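Local coordinates for glideosome-associated protein 50 (Plasmodium falciparum 3D7, PDB 3TGH) that probably anchors the actin-myosin invasion motor in the inner membrane complex of the malaria parasite, using a fold shared with purple acid phosphatases, at residues A[66-80]-A[116-130]. Residues are numbered along the deposited sequence; the frame is centred on the assembly and turned at random.
Sequences SEEKGDMYMPFFTVL and TNYPKWIMPNYWYHY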
loop_
_atom_site.group_PDB
_atom_site.type_symbol
_atom_site.label_atom_id
_atom_site.label_comp_id
_atom_site.label_asym_id
_atom_site.label_seq_id
_atom_site.Cartn_x
_atom_site.Cartn_y
_atom_site.Cartn_z
ATOM N N SER A 66 -7.196 17.662 3.062
ATOM C CA SER A 66 -8.267 18.290 2.299
ATOM C C SER A 66 -7.735 19.447 1.460
ATOM O O SER A 66 -6.726 20.071 1.797
ATOM C CB SER A 66 -9.390 18.784 3.215
ATOM O OG SER A 66 -8.922 19.781 4.102
ATOM N N GLU A 67 -8.427 19.708 0.361
ATOM C CA GLU A 67 -8.115 20.832 -0.517
ATOM C C GLU A 67 -9.400 21.256 -1.231
ATOM O O GLU A 67 -10.311 20.453 -1.425
ATOM C CB GLU A 67 -7.037 20.422 -1.528
ATOM C CG GLU A 67 -6.422 21.560 -2.353
ATOM C CD GLU A 67 -5.526 22.485 -1.539
ATOM O OE1 GLU A 67 -6.063 23.333 -0.791
ATOM O OE2 GLU A 67 -4.285 22.381 -1.661
ATOM N N GLU A 68 -9.482 22.523 -1.613
ATOM C CA GLU A 68 -10.657 23.003 -2.336
ATOM C C GLU A 68 -10.616 22.540 -3.794
ATOM O O GLU A 68 -9.635 21.927 -4.234
ATOM C CB GLU A 68 -10.770 24.526 -2.228
ATOM C CG GLU A 68 -10.960 25.030 -0.793
ATOM C CD GLU A 68 -12.164 24.405 -0.092
ATOM O OE1 GLU A 68 -12.013 23.955 1.066
ATOM O OE2 GLU A 68 -13.258 24.357 -0.699
ATOM N N LYS A 69 -11.710 22.784 -4.512
ATOM C CA LYS A 69 -11.832 22.455 -5.937
ATOM C C LYS A 69 -11.820 20.943 -6.224
ATOM O O LYS A 69 -11.718 20.523 -7.381
ATOM C CB LYS A 69 -10.738 23.173 -6.745
ATOM C CG LYS A 69 -11.081 23.398 -8.218
ATOM C CD LYS A 69 -10.071 24.308 -8.911
ATOM C CE LYS A 69 -10.341 25.784 -8.630
ATOM N NZ LYS A 69 -9.531 26.674 -9.513
ATOM N N GLY A 70 -11.938 20.130 -5.172
ATOM C CA GLY A 70 -11.950 18.680 -5.309
ATOM C C GLY A 70 -10.627 18.072 -5.741
ATOM O O GLY A 70 -10.602 16.939 -6.217
ATOM N N ASP A 71 -9.529 18.806 -5.560
ATOM C CA ASP A 71 -8.210 18.355 -6.005
ATOM C C ASP A 71 -7.708 17.101 -5.271
ATOM O O ASP A 71 -6.878 16.373 -5.806
ATOM C CB ASP A 71 -7.169 19.474 -5.854
ATOM C CG ASP A 71 -7.353 20.602 -6.865
ATOM O OD1 ASP A 71 -8.097 20.433 -7.863
ATOM O OD2 ASP A 71 -6.733 21.666 -6.653
ATOM N N MET A 72 -8.202 16.858 -4.059
ATOM C CA MET A 72 -7.823 15.654 -3.305
ATOM C C MET A 72 -8.954 14.620 -3.216
ATOM O O MET A 72 -8.833 13.615 -2.500
ATOM C CB MET A 72 -7.337 16.043 -1.902
ATOM C CG MET A 72 -5.970 16.724 -1.889
ATOM S SD MET A 72 -4.638 15.589 -2.317
ATOM C CE MET A 72 -4.480 14.689 -0.764
ATOM N N TYR A 73 -10.043 14.834 -3.952
ATOM C CA TYR A 73 -11.134 13.869 -3.925
ATOM C C TYR A 73 -10.844 12.733 -4.899
ATOM O O TYR A 73 -11.120 12.831 -6.100
ATOM C CB TYR A 73 -12.490 14.516 -4.213
ATOM C CG TYR A 73 -13.635 13.543 -4.053
ATOM C CD1 TYR A 73 -13.858 12.904 -2.837
ATOM C CD2 TYR A 73 -14.490 13.251 -5.115
ATOM C CE1 TYR A 73 -14.900 12.005 -2.675
ATOM C CE2 TYR A 73 -15.540 12.348 -4.961
ATOM C CZ TYR A 73 -15.732 11.727 -3.734
ATOM O OH TYR A 73 -16.758 10.832 -3.551
ATOM N N MET A 74 -10.261 11.667 -4.354
ATOM C CA MET A 74 -9.885 10.477 -5.101
ATOM C C MET A 74 -9.814 9.309 -4.115
ATOM O O MET A 74 -9.811 9.529 -2.902
ATOM C CB MET A 74 -8.518 10.690 -5.756
ATOM C CG MET A 74 -7.379 10.936 -4.764
ATOM S SD MET A 74 -5.823 11.329 -5.587
ATOM C CE MET A 74 -6.220 12.948 -6.268
ATOM N N PRO A 75 -9.760 8.066 -4.617
ATOM C CA PRO A 75 -9.674 6.921 -3.713
ATOM C C PRO A 75 -8.417 6.936 -2.862
ATOM O O PRO A 75 -7.363 7.337 -3.342
ATOM C CB PRO A 75 -9.643 5.720 -4.668
ATOM C CG PRO A 75 -10.312 6.211 -5.892
ATOM C CD PRO A 75 -9.882 7.635 -6.019
ATOM N N PHE A 76 -8.572 6.516 -1.609
ATOM C CA PHE A 76 -7.490 6.334 -0.645
ATOM C C PHE A 76 -7.584 4.873 -0.189
ATOM O O PHE A 76 -8.341 4.548 0.744
ATOM C CB PHE A 76 -7.696 7.306 0.519
ATOM C CG PHE A 76 -6.561 7.341 1.511
ATOM C CD1 PHE A 76 -5.503 8.225 1.345
ATOM C CD2 PHE A 76 -6.590 6.547 2.642
ATOM C CE1 PHE A 76 -4.469 8.278 2.272
ATOM C CE2 PHE A 76 -5.549 6.592 3.572
ATOM C CZ PHE A 76 -4.492 7.455 3.376
ATOM N N PHE A 77 -6.868 3.994 -0.893
ATOM C CA PHE A 77 -6.922 2.552 -0.663
ATOM C C PHE A 77 -5.962 2.266 0.473
ATOM O O PHE A 77 -4.744 2.437 0.317
ATOM C CB PHE A 77 -6.459 1.754 -1.884
ATOM C CG PHE A 77 -7.345 1.894 -3.093
ATOM C CD1 PHE A 77 -8.559 1.231 -3.159
ATOM C CD2 PHE A 77 -6.937 2.647 -4.182
ATOM C CE1 PHE A 77 -9.371 1.356 -4.281
ATOM C CE2 PHE A 77 -7.744 2.774 -5.302
ATOM C CZ PHE A 77 -8.958 2.128 -5.350
ATOM N N THR A 78 -6.493 1.843 1.607
ATOM C CA THR A 78 -5.650 1.644 2.766
ATOM C C THR A 78 -5.749 0.244 3.356
ATOM O O THR A 78 -6.601 -0.556 2.983
ATOM C CB THR A 78 -5.910 2.728 3.828
ATOM O OG1 THR A 78 -4.869 2.654 4.811
ATOM C CG2 THR A 78 -7.262 2.551 4.489
ATOM N N VAL A 79 -4.793 -0.059 4.231
ATOM C CA VAL A 79 -4.784 -1.275 5.022
ATOM C C VAL A 79 -4.424 -0.891 6.450
ATOM O O VAL A 79 -3.969 0.224 6.707
ATOM C CB VAL A 79 -3.716 -2.283 4.538
ATOM C CG1 VAL A 79 -4.058 -2.813 3.156
ATOM C CG2 VAL A 79 -2.326 -1.638 4.540
ATOM N N LEU A 80 -4.630 -1.828 7.365
ATOM C CA LEU A 80 -4.239 -1.643 8.749
ATOM C C LEU A 80 -2.811 -2.096 8.971
ATOM O O LEU A 80 -2.330 -3.059 8.357
ATOM C CB LEU A 80 -5.159 -2.440 9.671
ATOM C CG LEU A 80 -6.361 -1.697 10.272
ATOM C CD1 LEU A 80 -6.918 -0.569 9.428
ATOM C CD2 LEU A 80 -7.412 -2.662 10.727
ATOM N N THR A 116 -16.348 14.918 -1.000
ATOM C CA THR A 116 -15.682 15.564 0.119
ATOM C C THR A 116 -14.449 16.319 -0.376
ATOM O O THR A 116 -14.005 16.116 -1.510
ATOM C CB THR A 116 -15.261 14.522 1.174
ATOM O OG1 THR A 116 -14.547 13.451 0.536
ATOM C CG2 THR A 116 -16.490 13.956 1.888
ATOM N N ASN A 117 -13.905 17.187 0.479
ATOM C CA ASN A 117 -12.652 17.895 0.191
ATOM C C ASN A 117 -11.418 17.010 0.398
ATOM O O ASN A 117 -10.327 17.349 -0.049
ATOM C CB ASN A 117 -12.523 19.142 1.072
ATOM C CG ASN A 117 -13.614 20.171 0.800
ATOM O OD1 ASN A 117 -14.096 20.303 -0.325
ATOM N ND2 ASN A 117 -14.001 20.909 1.836
ATOM N N TYR A 118 -11.600 15.879 1.072
ATOM C CA TYR A 118 -10.500 14.962 1.384
ATOM C C TYR A 118 -10.687 13.633 0.638
ATOM O O TYR A 118 -11.770 13.371 0.102
ATOM C CB TYR A 118 -10.425 14.745 2.896
ATOM C CG TYR A 118 -11.760 14.449 3.544
ATOM C CD1 TYR A 118 -12.467 15.446 4.213
ATOM C CD2 TYR A 118 -12.320 13.179 3.481
ATOM C CE1 TYR A 118 -13.688 15.181 4.806
ATOM C CE2 TYR A 118 -13.540 12.902 4.073
ATOM C CZ TYR A 118 -14.220 13.909 4.734
ATOM O OH TYR A 118 -15.430 13.643 5.318
ATOM N N PRO A 119 -9.637 12.791 0.585
ATOM C CA PRO A 119 -9.773 11.563 -0.203
ATOM C C PRO A 119 -10.808 10.586 0.357
ATOM O O PRO A 119 -11.077 10.587 1.558
ATOM C CB PRO A 119 -8.365 10.947 -0.145
ATOM C CG PRO A 119 -7.453 12.081 0.176
ATOM C CD PRO A 119 -8.246 13.010 1.028
ATOM N N LYS A 120 -11.371 9.757 -0.512
ATOM C CA LYS A 120 -12.384 8.782 -0.110
ATOM C C LYS A 120 -11.708 7.546 0.512
ATOM O O LYS A 120 -10.981 6.828 -0.155
ATOM C CB LYS A 120 -13.251 8.377 -1.308
ATOM C CG LYS A 120 -14.460 7.507 -0.935
ATOM C CD LYS A 120 -15.252 7.057 -2.149
ATOM C CE LYS A 120 -16.504 6.281 -1.730
ATOM N NZ LYS A 120 -17.317 5.815 -2.895
ATOM N N TRP A 121 -11.979 7.317 1.791
ATOM C CA TRP A 121 -11.411 6.209 2.552
ATOM C C TRP A 121 -11.984 4.882 2.052
ATOM O O TRP A 121 -13.191 4.668 2.118
ATOM C CB TRP A 121 -11.756 6.437 4.021
ATOM C CG TRP A 121 -11.171 5.492 5.008
ATOM C CD1 TRP A 121 -11.716 4.319 5.437
ATOM C CD2 TRP A 121 -9.963 5.666 5.749
ATOM N NE1 TRP A 121 -10.911 3.738 6.382
ATOM C CE2 TRP A 121 -9.830 4.545 6.596
ATOM C CE3 TRP A 121 -8.975 6.653 5.776
ATOM C CZ2 TRP A 121 -8.750 4.388 7.461
ATOM C CZ3 TRP A 121 -7.904 6.493 6.647
ATOM C CH2 TRP A 121 -7.801 5.367 7.466
ATOM N N ILE A 122 -11.115 4.015 1.533
ATOM C CA ILE A 122 -11.516 2.724 0.987
ATOM C C ILE A 122 -10.771 1.610 1.715
ATOM O O ILE A 122 -9.538 1.558 1.702
ATOM C CB ILE A 122 -11.246 2.636 -0.521
ATOM C CG1 ILE A 122 -12.040 3.720 -1.258
ATOM C CG2 ILE A 122 -11.613 1.248 -1.060
ATOM C CD1 ILE A 122 -11.886 3.676 -2.753
ATOM N N MET A 123 -11.532 0.745 2.379
ATOM C CA MET A 123 -10.973 -0.462 2.997
ATOM C C MET A 123 -12.143 -1.437 3.214
ATOM O O MET A 123 -12.692 -1.522 4.315
ATOM C CB MET A 123 -10.250 -0.144 4.312
ATOM C CG MET A 123 -9.381 -1.303 4.755
ATOM S SD MET A 123 -8.455 -0.998 6.276
ATOM C CE MET A 123 -9.766 -1.268 7.475
ATOM N N PRO A 124 -12.548 -2.151 2.151
ATOM C CA PRO A 124 -13.756 -3.000 2.211
ATOM C C PRO A 124 -13.598 -4.245 3.099
ATOM O O PRO A 124 -14.597 -4.826 3.546
ATOM C CB PRO A 124 -13.990 -3.384 0.749
ATOM C CG PRO A 124 -12.664 -3.264 0.106
ATOM C CD PRO A 124 -11.927 -2.171 0.817
ATOM N N ASN A 125 -12.344 -4.625 3.348
ATOM C CA ASN A 125 -11.984 -5.704 4.253
ATOM C C ASN A 125 -10.521 -5.475 4.635
ATOM O O ASN A 125 -9.851 -4.619 4.037
ATOM C CB ASN A 125 -12.171 -7.069 3.586
ATOM C CG ASN A 125 -11.968 -8.234 4.557
ATOM O OD1 ASN A 125 -12.379 -8.171 5.711
ATOM N ND2 ASN A 125 -11.310 -9.291 4.087
ATOM N N TYR A 126 -10.036 -6.219 5.623
ATOM C CA TYR A 126 -8.649 -6.092 6.076
ATOM C C TYR A 126 -7.657 -6.482 4.971
ATOM O O TYR A 126 -6.528 -5.994 4.960
ATOM C CB TYR A 126 -8.433 -6.917 7.345
ATOM C CG TYR A 126 -9.338 -6.487 8.482
ATOM C CD1 TYR A 126 -9.168 -5.247 9.096
ATOM C CD2 TYR A 126 -10.407 -7.282 8.894
ATOM C CE1 TYR A 126 -10.013 -4.821 10.111
ATOM C CE2 TYR A 126 -11.265 -6.859 9.921
ATOM C CZ TYR A 126 -11.054 -5.631 10.524
ATOM O OH TYR A 126 -11.881 -5.189 11.535
ATOM N N TRP A 127 -8.096 -7.350 4.056
ATOM C CA TRP A 127 -7.368 -7.684 2.843
ATOM C C TRP A 127 -8.357 -7.660 1.675
ATOM O O TRP A 127 -9.533 -8.015 1.837
ATOM C CB TRP A 127 -6.681 -9.055 2.943
ATOM C CG TRP A 127 -7.628 -10.214 3.079
ATOM C CD1 TRP A 127 -8.084 -11.022 2.089
ATOM C CD2 TRP A 127 -8.231 -10.672 4.289
ATOM N NE1 TRP A 127 -8.943 -11.969 2.610
ATOM C CE2 TRP A 127 -9.049 -11.768 3.962
ATOM C CE3 TRP A 127 -8.151 -10.263 5.630
ATOM C CZ2 TRP A 127 -9.797 -12.455 4.920
ATOM C CZ3 TRP A 127 -8.893 -10.940 6.581
ATOM C CH2 TRP A 127 -9.705 -12.028 6.223
ATOM N N TYR A 128 -7.882 -7.243 0.507
ATOM C CA TYR A 128 -8.749 -7.080 -0.671
ATOM C C TYR A 128 -7.905 -6.828 -1.926
ATOM O O TYR A 128 -6.670 -6.922 -1.893
ATOM C CB TYR A 128 -9.783 -5.950 -0.442
ATOM C CG TYR A 128 -9.197 -4.558 -0.241
ATOM C CD1 TYR A 128 -8.717 -4.159 1.001
ATOM C CD2 TYR A 128 -9.154 -3.633 -1.293
ATOM C CE1 TYR A 128 -8.168 -2.911 1.195
ATOM C CE2 TYR A 128 -8.622 -2.361 -1.111
ATOM C CZ TYR A 128 -8.112 -2.012 0.138
ATOM O OH TYR A 128 -7.590 -0.757 0.335
ATOM N N HIS A 129 -8.563 -6.544 -3.044
ATOM C CA HIS A 129 -7.860 -6.278 -4.302
ATOM C C HIS A 129 -8.587 -5.220 -5.094
ATOM O O HIS A 129 -9.768 -4.964 -4.859
ATOM C CB HIS A 129 -7.755 -7.553 -5.137
ATOM C CG HIS A 129 -9.060 -8.262 -5.291
ATOM N ND1 HIS A 129 -9.429 -9.317 -4.487
ATOM C CD2 HIS A 129 -10.115 -8.024 -6.108
ATOM C CE1 HIS A 129 -10.635 -9.729 -4.832
ATOM N NE2 HIS A 129 -11.073 -8.964 -5.817
ATOM N N TYR A 130 -7.861 -4.622 -6.032
ATOM C CA TYR A 130 -8.386 -3.624 -6.955
ATOM C C TYR A 130 -7.695 -3.861 -8.296
ATOM O O TYR A 130 -6.478 -3.744 -8.413
ATOM C CB TYR A 130 -8.099 -2.218 -6.425
ATOM C CG TYR A 130 -8.377 -1.091 -7.398
ATOM C CD1 TYR A 130 -9.657 -0.870 -7.889
ATOM C CD2 TYR A 130 -7.357 -0.221 -7.799
ATOM C CE1 TYR A 130 -9.919 0.175 -8.780
ATOM C CE2 TYR A 130 -7.606 0.824 -8.687
ATOM C CZ TYR A 130 -8.887 1.014 -9.171
ATOM O OH TYR A 130 -9.133 2.050 -10.043
HETATM O O HOH W 1 -10.415 18.061 -2.559
HETATM O O HOH W 2 -5.879 -4.315 6.887
#
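Phe77 sets CZ over the centre of one face of the Tyr130 ring, an offset stack with centroids 4.6 Å apart and planes 28° apart; at the edge of the Phe77 ring lies the hydroxyl of Tyr128. Ile122 runs alongside this phenylalanine, whose flat apolar ring can serve both neighbours, and its CD1 also reaches Pro75 CB, 3.6 Å away, on one side of the strands. The Tyr128 ring has Pro124 CD over the centre of one face, stacks with Phe156 and meets Thr78 O in plane at its edge. Phe76 and Trp121 belong to the other side, almost parallel yet displaced so far that they hardly overlap. One face of the Trp121 six-membered ring receives a CH-pi contact from Thr78 CG2, 4.0 Å from its centroid. With OG1 anti to the backbone N (chi1 -168°), Thr78 turns its methyl to the indole while its hydroxyl bonds Asn44; threonine suits a place that needs both. Tyr73 has Thr116 N over one face and Tyr118 O at its edge.

Tyrosine suits its place at Tyr128 by combining a ring that packs on Pro124 and Phe156 with a hydroxyl, OH, that donates to Thr78 O, linking strand 128-136, an outermost strand of the second sheet, to strand 75-78 of the first. Leucine gives Leu80 two methyl branches for two neighbours, CD1 against Met123 CE and CD2 at the edge of Tyr126; water 2 bridges Leu80 N and Tyr126 O. At the far end, water 1 joins Glu67 O, Met72 N and Asn117 O.

Between these ends Lys120 N to Met74 O, Phe76 N to Lys120 O, Ile122 N to Phe76 O and the straightest, Thr78 N to Ile122 O (172° at the hydrogen), form a parallel ladder. Strand 120-122 is the outermost strand of this sheet, beside 75-78, in the two-sheet core characteristic of the calcineurin-like metallophosphoesterase fold.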